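Local coordinates for protein phosphoserine phosphatase (Homo sapiens, PDB 6HYY) that removes the phosphate from phosphoserine to release serine, a magnesium-dependent reaction of the haloacid dehalogenase-like hydrolase family, at residues F7-V21 with L90-I104. Numbering follows the deposited sequence.
Sequences FYSADAVCFDVDSTV and LVSRLQERNVQVFLI. With MG (magnesium ion), chain D; SER (serine), chain E.
Two neighbouring parallel strands of the Rossmann-like haloacid dehalogenase core meet here, Val-13 and Phe-15 of strand 12-16 bonding to Gln-100, Phe-102 and Ile-104. Val-13 N reaches Gln-100 O at 2.9 Å, and Phe-15 N meets Phe-102 O almost straight, at 174°; Phe-102 N and Ile-104 N return bonds to Val-13 O and Phe-15 O. On the sheet face under helix 87-96, the Phe-15 ring turns its rim to Leu-90 and Leu-94: CZ lies 3.8 Å from Leu-90 CD2, and CE2 is 4.0 Å from Leu-94 CD1. CG stands anti to the carbonyl carbon (chi1 -72°), which swings the ring back alongside Val-101, whose CG1 meets the ring edge 3.8 Å from CE2. With an alanine in its place, the space between sheet and helix would probably open, and both leucines would lose the ring they pack on from this side. Phe-7, from helix 2-8, meets the same two leucines, its CE2 3.6 Å from Leu-94 CD2. On the other face, Cys-14 SG sits obliquely beside the Phe-102 ring, and Leu-161 of helix 153-165 packs on both. As is usual in this family, the first strand ends at the active site: Asp-16 OD2 binds magnesium at 2.2 Å with Asp-18 O and Asp-175, while Asp-16 OD1 takes a 2.5 Å bond from the bound serine OG and pairs with Lys-154. At the opposite end, Arg-97 lays one guanidinium face against Tyr-8 CD1, and its NH2 reaches a lone pair of Tyr-8 O at 3.3 Å.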
ATOM      1  N   PHE A   7      -0.005   9.694 -17.009  1.00 38.03           N
ATOM      2  CA  PHE A   7       0.057  10.085 -15.605  1.00 38.56           C
ATOM      3  C   PHE A   7      -0.628  11.428 -15.375  1.00 37.45           C
ATOM      4  O   PHE A   7      -1.350  11.603 -14.385  1.00 35.85           O
ATOM      5  CB  PHE A   7       1.519  10.119 -15.150  1.00 40.90           C
ATOM      6  CG  PHE A   7       1.696  10.162 -13.655  1.00 37.24           C
ATOM      7  CD1 PHE A   7       1.312   9.090 -12.865  1.00 39.07           C
ATOM      8  CD2 PHE A   7       2.265  11.268 -13.042  1.00 42.70           C
ATOM      9  CE1 PHE A   7       1.475   9.123 -11.497  1.00 36.67           C
ATOM     10  CE2 PHE A   7       2.433  11.311 -11.667  1.00 37.64           C
ATOM     11  CZ  PHE A   7       2.037  10.231 -10.892  1.00 39.92           C
ATOM     12  N   TYR A   8      -0.469  12.364 -16.312  1.00 36.15           N
ATOM     13  CA  TYR A   8      -1.024  13.705 -16.160  1.00 38.82           C
ATOM     14  C   TYR A   8      -2.504  13.788 -16.483  1.00 39.57           C
ATOM     15  O   TYR A   8      -3.119  14.823 -16.207  1.00 43.29           O
ATOM     16  CB  TYR A   8      -0.236  14.698 -17.020  1.00 49.51           C
ATOM     17  CG  TYR A   8       1.066  15.002 -16.347  1.00 48.10           C
ATOM     18  CD1 TYR A   8       1.406  16.288 -15.960  1.00 54.48           C
ATOM     19  CD2 TYR A   8       1.923  13.967 -16.018  1.00 51.62           C
ATOM     20  CE1 TYR A   8       2.596  16.519 -15.306  1.00 56.29           C
ATOM     21  CE2 TYR A   8       3.077  14.177 -15.386  1.00 56.55           C
ATOM     22  CZ  TYR A   8       3.420  15.440 -15.029  1.00 61.49           C
ATOM     23  OH  TYR A   8       4.605  15.559 -14.381  1.00 67.91           O
ATOM     24  N   SER A   9      -3.093  12.737 -17.042  1.00 33.99           N
ATOM     25  CA  SER A   9      -4.527  12.701 -17.277  1.00 33.12           C
ATOM     26  C   SER A   9      -5.316  12.195 -16.072  1.00 29.04           C
ATOM     27  O   SER A   9      -6.550  12.238 -16.096  1.00 28.46           O
ATOM     28  CB  SER A   9      -4.835  11.820 -18.490  1.00 31.86           C
ATOM     29  OG  SER A   9      -4.587  10.456 -18.201  1.00 35.11           O
ATOM     30  N   ALA A  10      -4.644  11.724 -15.028  1.00 26.79           N
ATOM     31  CA  ALA A  10      -5.327  11.139 -13.880  1.00 25.17           C
ATOM     32  C   ALA A  10      -5.879  12.223 -12.967  1.00 23.09           C
ATOM     33  O   ALA A  10      -5.218  13.234 -12.718  1.00 29.63           O
ATOM     34  CB  ALA A  10      -4.368  10.256 -13.089  1.00 25.98           C
ATOM     35  N   ASP A  11      -7.085  12.011 -12.438  1.00 21.26           N
ATOM     36  CA  ASP A  11      -7.516  12.878 -11.348  1.00 23.63           C
ATOM     37  C   ASP A  11      -7.431  12.207  -9.984  1.00 21.18           C
ATOM     38  O   ASP A  11      -7.613  12.888  -8.972  1.00 20.52           O
ATOM     39  CB  ASP A  11      -8.923  13.456 -11.584  1.00 30.69           C
ATOM     40  CG  ASP A  11      -9.989  12.414 -11.745  1.00 29.14           C
ATOM     41  OD1 ASP A  11      -9.687  11.218 -11.899  1.00 30.32           O
ATOM     42  OD2 ASP A  11     -11.184  12.820 -11.726  1.00 34.20           O
ATOM     43  N   ALA A  12      -7.094  10.916  -9.924  1.00 18.14           N
ATOM     44  CA  ALA A  12      -6.814  10.267  -8.654  1.00 17.77           C
ATOM     45  C   ALA A  12      -5.732   9.221  -8.884  1.00 17.68           C
ATOM     46  O   ALA A  12      -5.715   8.548  -9.917  1.00 18.67           O
ATOM     47  CB  ALA A  12      -8.066   9.635  -8.025  1.00 19.04           C
ATOM     48  N   VAL A  13      -4.805   9.106  -7.931  1.00 16.64           N
ATOM     49  CA  VAL A  13      -3.763   8.089  -7.990  1.00 17.72           C
ATOM     50  C   VAL A  13      -3.779   7.339  -6.673  1.00 18.47           C
ATOM     51  O   VAL A  13      -3.731   7.956  -5.605  1.00 18.41           O
ATOM     52  CB  VAL A  13      -2.378   8.709  -8.239  1.00 16.74           C
ATOM     53  CG1 VAL A  13      -1.285   7.630  -8.084  1.00 18.75           C
ATOM     54  CG2 VAL A  13      -2.302   9.366  -9.599  1.00 19.40           C
ATOM     55  N   CYS A  14      -3.878   6.019  -6.746  1.00 17.49           N
ATOM     56  CA  CYS A  14      -3.849   5.166  -5.565  1.00 18.66           C
ATOM     57  C   CYS A  14      -2.517   4.439  -5.541  1.00 18.17           C
ATOM     58  O   CYS A  14      -2.134   3.825  -6.538  1.00 20.00           O
ATOM     59  CB  CYS A  14      -4.972   4.133  -5.558  1.00 17.21           C
ATOM     60  SG  CYS A  14      -6.618   4.867  -5.642  1.00 21.34           S
ATOM     61  N   PHE A  15      -1.814   4.533  -4.420  1.00 16.47           N
ATOM     62  CA  PHE A  15      -0.541   3.856  -4.240  1.00 18.62           C
ATOM     63  C   PHE A  15      -0.709   2.682  -3.294  1.00 18.18           C
ATOM     64  O   PHE A  15      -1.266   2.836  -2.200  1.00 18.76           O
ATOM     65  CB  PHE A  15       0.499   4.785  -3.628  1.00 16.66           C
ATOM     66  CG  PHE A  15       1.013   5.856  -4.535  1.00 17.60           C
ATOM     67  CD1 PHE A  15       2.107   5.635  -5.367  1.00 17.83           C
ATOM     68  CD2 PHE A  15       0.421   7.113  -4.532  1.00 18.06           C
ATOM     69  CE1 PHE A  15       2.593   6.631  -6.189  1.00 19.72           C
ATOM     70  CE2 PHE A  15       0.918   8.136  -5.343  1.00 19.26           C
ATOM     71  CZ  PHE A  15       1.991   7.890  -6.193  1.00 18.96           C
ATOM     72  N   ASP A  16      -0.195   1.527  -3.705  1.00 17.57           N
ATOM     73  CA  ASP A  16       0.148   0.461  -2.780  1.00 17.49           C
ATOM     74  C   ASP A  16       1.193   0.967  -1.784  1.00 18.47           C
ATOM     75  O   ASP A  16       2.064   1.761  -2.143  1.00 19.52           O
ATOM     76  CB  ASP A  16       0.688  -0.713  -3.609  1.00 19.93           C
ATOM     77  CG  ASP A  16       1.304  -1.819  -2.769  1.00 22.59           C
ATOM     78  OD1 ASP A  16       0.631  -2.323  -1.865  1.00 25.73           O
ATOM     79  OD2 ASP A  16       2.449  -2.186  -3.061  1.00 28.51           O
ATOM     80  N   VAL A  17       1.116   0.502  -0.535  1.00 19.93           N
ATOM     81  CA  VAL A  17       2.104   0.929   0.460  1.00 19.96           C
ATOM     82  C   VAL A  17       3.331   0.011   0.509  1.00 22.36           C
ATOM     83  O   VAL A  17       4.452   0.449   0.189  1.00 20.13           O
ATOM     84  CB  VAL A  17       1.449   1.067   1.845  1.00 18.93           C
ATOM     85  CG1 VAL A  17       2.500   1.444   2.887  1.00 20.08           C
ATOM     86  CG2 VAL A  17       0.331   2.109   1.797  1.00 22.42           C
ATOM     87  N   ASP A  18       3.154  -1.261   0.900  1.00 21.78           N
ATOM     88  CA  ASP A  18       4.318  -2.124   1.145  1.00 21.62           C
ATOM     89  C   ASP A  18       5.112  -2.362  -0.139  1.00 20.85           C
ATOM     90  O   ASP A  18       4.574  -2.835  -1.145  1.00 21.05           O
ATOM     91  CB  ASP A  18       3.941  -3.498   1.725  1.00 24.41           C
ATOM     92  CG  ASP A  18       3.323  -3.441   3.126  1.00 34.30           C
ATOM     93  OD1 ASP A  18       3.510  -2.455   3.865  1.00 29.26           O
ATOM     94  OD2 ASP A  18       2.634  -4.422   3.497  1.00 38.88           O
ATOM     95  N   SER A  19       6.412  -2.075  -0.078  1.00 19.81           N
ATOM     96  CA  SER A  19       7.380  -2.192  -1.162  1.00 20.21           C
ATOM     97  C   SER A  19       7.131  -1.218  -2.302  1.00 18.71           C
ATOM     98  O   SER A  19       7.848  -1.257  -3.302  1.00 19.12           O
ATOM     99  CB  SER A  19       7.464  -3.622  -1.708  1.00 22.99           C
ATOM    100  OG  SER A  19       7.807  -4.500  -0.650  1.00 27.49           O
ATOM    101  N   THR A  20       6.170  -0.298  -2.160  1.00 20.57           N
ATOM    102  CA  THR A  20       5.964   0.754  -3.150  1.00 17.54           C
ATOM    103  C   THR A  20       6.211   2.117  -2.517  1.00 19.34           C
ATOM    104  O   THR A  20       7.257   2.712  -2.767  1.00 20.78           O
ATOM    105  CB  THR A  20       4.568   0.652  -3.764  1.00 18.00           C
ATOM    106  OG1 THR A  20       4.492  -0.595  -4.470  1.00 20.68           O
ATOM    107  CG2 THR A  20       4.348   1.757  -4.752  1.00 18.86           C
ATOM    108  N   VAL A  21       5.312   2.603  -1.667  1.00 17.35           N
ATOM    109  CA  VAL A  21       5.533   3.881  -0.984  1.00 17.42           C
ATOM    110  C   VAL A  21       6.613   3.746   0.083  1.00 18.65           C
ATOM    111  O   VAL A  21       7.383   4.687   0.329  1.00 18.77           O
ATOM    112  CB  VAL A  21       4.209   4.377  -0.377  1.00 17.85           C
ATOM    113  CG1 VAL A  21       4.444   5.582   0.546  1.00 22.41           C
ATOM    114  CG2 VAL A  21       3.260   4.766  -1.483  1.00 19.96           C
ATOM    115  N   LEU A  90       7.063  13.134  -5.546  1.00 18.25           N
ATOM    116  CA  LEU A  90       5.981  12.748  -6.453  1.00 17.42           C
ATOM    117  C   LEU A  90       4.616  13.088  -5.868  1.00 20.77           C
ATOM    118  O   LEU A  90       3.772  13.675  -6.560  1.00 19.22           O
ATOM    119  CB  LEU A  90       6.069  11.258  -6.782  1.00 18.04           C
ATOM    120  CG  LEU A  90       4.965  10.737  -7.712  1.00 19.93           C
ATOM    121  CD1 LEU A  90       5.008  11.451  -9.055  1.00 24.31           C
ATOM    122  CD2 LEU A  90       5.126   9.247  -7.912  1.00 21.61           C
ATOM    123  N   VAL A  91       4.368  12.713  -4.607  1.00 18.45           N
ATOM    124  CA  VAL A  91       3.072  13.059  -4.007  1.00 16.68           C
ATOM    125  C   VAL A  91       2.909  14.569  -3.951  1.00 19.90           C
ATOM    126  O   VAL A  91       1.819  15.098  -4.204  1.00 19.10           O
ATOM    127  CB  VAL A  91       2.906  12.424  -2.616  1.00 16.03           C
ATOM    128  CG1 VAL A  91       1.641  12.962  -1.942  1.00 19.63           C
ATOM    129  CG2 VAL A  91       2.813  10.901  -2.713  1.00 17.61           C
ATOM    130  N   SER A  92       3.986  15.291  -3.643  1.00 18.82           N
ATOM    131  CA  SER A  92       3.924  16.749  -3.612  1.00 17.54           C
ATOM    132  C   SER A  92       3.500  17.314  -4.962  1.00 18.14           C
ATOM    133  O   SER A  92       2.630  18.193  -5.026  1.00 20.35           O
ATOM    134  CB  SER A  92       5.285  17.310  -3.199  1.00 21.93           C
ATOM    135  OG  SER A  92       5.546  17.021  -1.843  1.00 23.46           O
ATOM    136  N   ARG A  93       4.107  16.830  -6.056  1.00 18.23           N
ATOM    137  CA  ARG A  93       3.733  17.328  -7.378  1.00 20.44           C
ATOM    138  C   ARG A  93       2.298  16.964  -7.730  1.00 18.71           C
ATOM    139  O   ARG A  93       1.586  17.775  -8.338  1.00 21.76           O
ATOM    140  CB  ARG A  93       4.673  16.792  -8.459  1.00 21.29           C
ATOM    141  CG  ARG A  93       6.127  17.256  -8.286  1.00 23.17           C
ATOM    142  CD  ARG A  93       6.323  18.759  -8.530  1.00 28.16           C
ATOM    143  NE  ARG A  93       6.036  19.605  -7.359  1.00 32.48           N
ATOM    144  CZ  ARG A  93       6.694  19.599  -6.193  1.00 32.75           C
ATOM    145  NH1 ARG A  93       7.713  18.788  -5.966  1.00 28.78           N
ATOM    146  NH2 ARG A  93       6.303  20.417  -5.227  1.00 37.62           N
ATOM    147  N   LEU A  94       1.852  15.764  -7.351  1.00 17.48           N
ATOM    148  CA  LEU A  94       0.465  15.391  -7.633  1.00 17.13           C
ATOM    149  C   LEU A  94      -0.504  16.299  -6.886  1.00 20.82           C
ATOM    150  O   LEU A  94      -1.500  16.784  -7.453  1.00 20.04           O
ATOM    151  CB  LEU A  94       0.235  13.929  -7.247  1.00 17.75           C
ATOM    152  CG  LEU A  94       0.847  12.879  -8.166  1.00 18.42           C
ATOM    153  CD1 LEU A  94       0.785  11.508  -7.521  1.00 19.77           C
ATOM    154  CD2 LEU A  94       0.081  12.876  -9.489  1.00 21.95           C
ATOM    155  N   GLN A  95      -0.233  16.540  -5.603  1.00 18.12           N
ATOM    156  CA  GLN A  95      -1.126  17.380  -4.810  1.00 19.42           C
ATOM    157  C   GLN A  95      -1.109  18.821  -5.296  1.00 22.88           C
ATOM    158  O   GLN A  95      -2.139  19.508  -5.248  1.00 21.42           O
ATOM    159  CB  GLN A  95      -0.752  17.296  -3.325  1.00 20.50           C
ATOM    160  CG  GLN A  95      -1.100  15.937  -2.665  1.00 20.52           C
ATOM    161  CD  GLN A  95      -0.739  15.894  -1.191  1.00 27.30           C
ATOM    162  OE1 GLN A  95       0.093  16.666  -0.733  1.00 33.88           O
ATOM    163  NE2 GLN A  95      -1.360  14.995  -0.449  1.00 33.37           N
ATOM    164  N   GLU A  96       0.028  19.287  -5.810  1.00 20.65           N
ATOM    165  CA  GLU A  96       0.088  20.641  -6.352  1.00 22.05           C
ATOM    166  C   GLU A  96      -0.766  20.802  -7.604  1.00 23.35           C
ATOM    167  O   GLU A  96      -1.193  21.924  -7.907  1.00 25.36           O
ATOM    168  CB  GLU A  96       1.550  21.007  -6.611  1.00 24.60           C
ATOM    169  CG  GLU A  96       2.282  21.263  -5.300  1.00 32.61           C
ATOM    170  CD  GLU A  96       3.722  21.694  -5.468  1.00 41.44           C
ATOM    171  OE1 GLU A  96       4.377  21.925  -4.423  1.00 40.04           O
ATOM    172  OE2 GLU A  96       4.197  21.806  -6.624  1.00 41.17           O
ATOM    173  N   ARG A  97      -1.054  19.712  -8.318  1.00 20.62           N
ATOM    174  CA  ARG A  97      -1.971  19.733  -9.449  1.00 24.18           C
ATOM    175  C   ARG A  97      -3.364  19.257  -9.066  1.00 20.81           C
ATOM    176  O   ARG A  97      -4.171  18.986  -9.954  1.00 22.00           O
ATOM    177  CB  ARG A  97      -1.420  18.894 -10.604  1.00 24.53           C
ATOM    178  CG  ARG A  97      -0.292  19.598 -11.357  1.00 32.76           C
ATOM    179  CD  ARG A  97       0.225  18.803 -12.564  1.00 38.55           C
ATOM    180  NE  ARG A  97      -0.733  18.774 -13.665  1.00 35.40           N
ATOM    181  CZ  ARG A  97      -1.483  17.719 -13.954  1.00 42.82           C
ATOM    182  NH1 ARG A  97      -1.367  16.609 -13.233  1.00 40.05           N
ATOM    183  NH2 ARG A  97      -2.343  17.768 -14.963  1.00 45.45           N
ATOM    184  N   ASN A  98      -3.651  19.166  -7.770  1.00 18.75           N
ATOM    185  CA  ASN A  98      -4.953  18.779  -7.228  1.00 18.56           C
ATOM    186  C   ASN A  98      -5.358  17.358  -7.599  1.00 22.46           C
ATOM    187  O   ASN A  98      -6.545  17.032  -7.586  1.00 20.89           O
ATOM    188  CB  ASN A  98      -6.065  19.757  -7.662  1.00 19.10           C
ATOM    189  CG  ASN A  98      -7.293  19.654  -6.787  1.00 22.12           C
ATOM    190  OD1 ASN A  98      -7.207  19.573  -5.558  1.00 25.79           O
ATOM    191  ND2 ASN A  98      -8.453  19.646  -7.422  1.00 19.29           N
ATOM    192  N   VAL A  99      -4.406  16.482  -7.933  1.00 17.98           N
ATOM    193  CA  VAL A  99      -4.730  15.065  -8.064  1.00 17.56           C
ATOM    194  C   VAL A  99      -4.972  14.495  -6.674  1.00 21.47           C
ATOM    195  O   VAL A  99      -4.202  14.764  -5.741  1.00 20.06           O
ATOM    196  CB  VAL A  99      -3.580  14.331  -8.774  1.00 19.20           C
ATOM    197  CG1 VAL A  99      -3.858  12.820  -8.823  1.00 21.02           C
ATOM    198  CG2 VAL A  99      -3.374  14.869 -10.170  1.00 22.31           C
ATOM    199  N   GLN A 100      -6.076  13.751  -6.503  1.00 17.65           N
ATOM    200  CA  GLN A 100      -6.392  13.137  -5.214  1.00 17.42           C
ATOM    201  C   GLN A 100      -5.539  11.887  -5.026  1.00 18.63           C
ATOM    202  O   GLN A 100      -5.537  11.005  -5.888  1.00 18.81           O
ATOM    203  CB  GLN A 100      -7.883  12.805  -5.141  1.00 18.17           C
ATOM    204  CG  GLN A 100      -8.746  14.079  -5.306  1.00 24.13           C
ATOM    205  CD  GLN A 100      -8.429  15.132  -4.262  1.00 22.15           C
ATOM    206  OE1 GLN A 100      -8.757  14.962  -3.094  1.00 28.65           O
ATOM    207  NE2 GLN A 100      -7.759  16.221  -4.673  1.00 21.63           N
ATOM    208  N   VAL A 101      -4.773  11.828  -3.938  1.00 17.54           N
ATOM    209  CA  VAL A 101      -3.822  10.739  -3.720  1.00 17.16           C
ATOM    210  C   VAL A 101      -4.295   9.878  -2.559  1.00 16.40           C
ATOM    211  O   VAL A 101      -4.645  10.394  -1.489  1.00 17.71           O
ATOM    212  CB  VAL A 101      -2.415  11.299  -3.474  1.00 16.72           C
ATOM    213  CG1 VAL A 101      -1.420  10.152  -3.202  1.00 18.38           C
ATOM    214  CG2 VAL A 101      -1.963  12.139  -4.680  1.00 18.25           C
ATOM    215  N   PHE A 102      -4.275   8.555  -2.756  1.00 16.23           N
ATOM    216  CA  PHE A 102      -4.772   7.606  -1.772  1.00 18.09           C
ATOM    217  C   PHE A 102      -3.697   6.573  -1.506  1.00 17.44           C
ATOM    218  O   PHE A 102      -2.870   6.302  -2.372  1.00 18.34           O
ATOM    219  CB  PHE A 102      -6.059   6.876  -2.240  1.00 18.30           C
ATOM    220  CG  PHE A 102      -7.209   7.806  -2.503  1.00 18.61           C
ATOM    221  CD1 PHE A 102      -7.340   8.421  -3.730  1.00 18.51           C
ATOM    222  CD2 PHE A 102      -8.146   8.058  -1.519  1.00 20.32           C
ATOM    223  CE1 PHE A 102      -8.399   9.309  -3.975  1.00 19.51           C
ATOM    224  CE2 PHE A 102      -9.193   8.967  -1.738  1.00 19.96           C
ATOM    225  CZ  PHE A 102      -9.322   9.568  -2.976  1.00 18.58           C
ATOM    226  N   LEU A 103      -3.724   6.011  -0.299  1.00 18.73           N
ATOM    227  CA  LEU A 103      -2.884   4.885   0.064  1.00 16.20           C
ATOM    228  C   LEU A 103      -3.774   3.683   0.331  1.00 17.05           C
ATOM    229  O   LEU A 103      -4.760   3.791   1.070  1.00 19.61           O
ATOM    230  CB  LEU A 103      -2.042   5.204   1.303  1.00 17.83           C
ATOM    231  CG  LEU A 103      -1.075   6.390   1.238  1.00 19.15           C
ATOM    232  CD1 LEU A 103      -0.229   6.426   2.527  1.00 21.95           C
ATOM    233  CD2 LEU A 103      -0.182   6.297   0.012  1.00 20.76           C
ATOM    234  N   ILE A 104      -3.434   2.542  -0.266  1.00 17.71           N
ATOM    235  CA  ILE A 104      -4.200   1.312  -0.080  1.00 18.20           C
ATOM    236  C   ILE A 104      -3.244   0.226   0.382  1.00 23.29           C
ATOM    237  O   ILE A 104      -2.179   0.030  -0.217  1.00 24.71           O
ATOM    238  CB  ILE A 104      -4.934   0.868  -1.365  1.00 19.99           C
ATOM    239  CG1 ILE A 104      -5.760   2.019  -1.931  1.00 22.13           C
ATOM    240  CG2 ILE A 104      -5.826  -0.340  -1.054  1.00 25.98           C
ATOM    241  CD1 ILE A 104      -6.423   1.690  -3.261  1.00 23.74           C
TER
HETATM  242 MG    MG D 302       3.123  -4.142  -2.345  1.00 17.11          MG
HETATM  243  N   SER E 303       0.563  -5.449   2.436  1.00 44.04           N
HETATM  244  CA  SER E 303      -0.120  -4.475   1.593  1.00 36.69           C
HETATM  245  C   SER E 303      -0.957  -5.191   0.541  1.00 33.98           C
HETATM  246  O   SER E 303      -0.827  -4.873  -0.636  1.00 46.06           O
HETATM  247  CB  SER E 303       0.867  -3.562   0.900  1.00 37.75           C
HETATM  248  OG  SER E 303       0.369  -2.265   0.664  1.00 32.75           O
HETATM  249  OXT SER E 303      -1.742  -6.105   0.813  1.00 51.22           O
HETATM  250  O   HOH W   1      -8.318  15.534  -9.131  1.00 28.83           O
HETATM  251  O   HOH W   2       2.157  -5.255  -0.939  1.00 33.61           O
HETATM  252  O   HOH W   3       1.617  -5.324  -3.488  1.00 24.79           O
HETATM  253  O   HOH W   4       4.581  -5.816  -2.022  1.00 29.97           O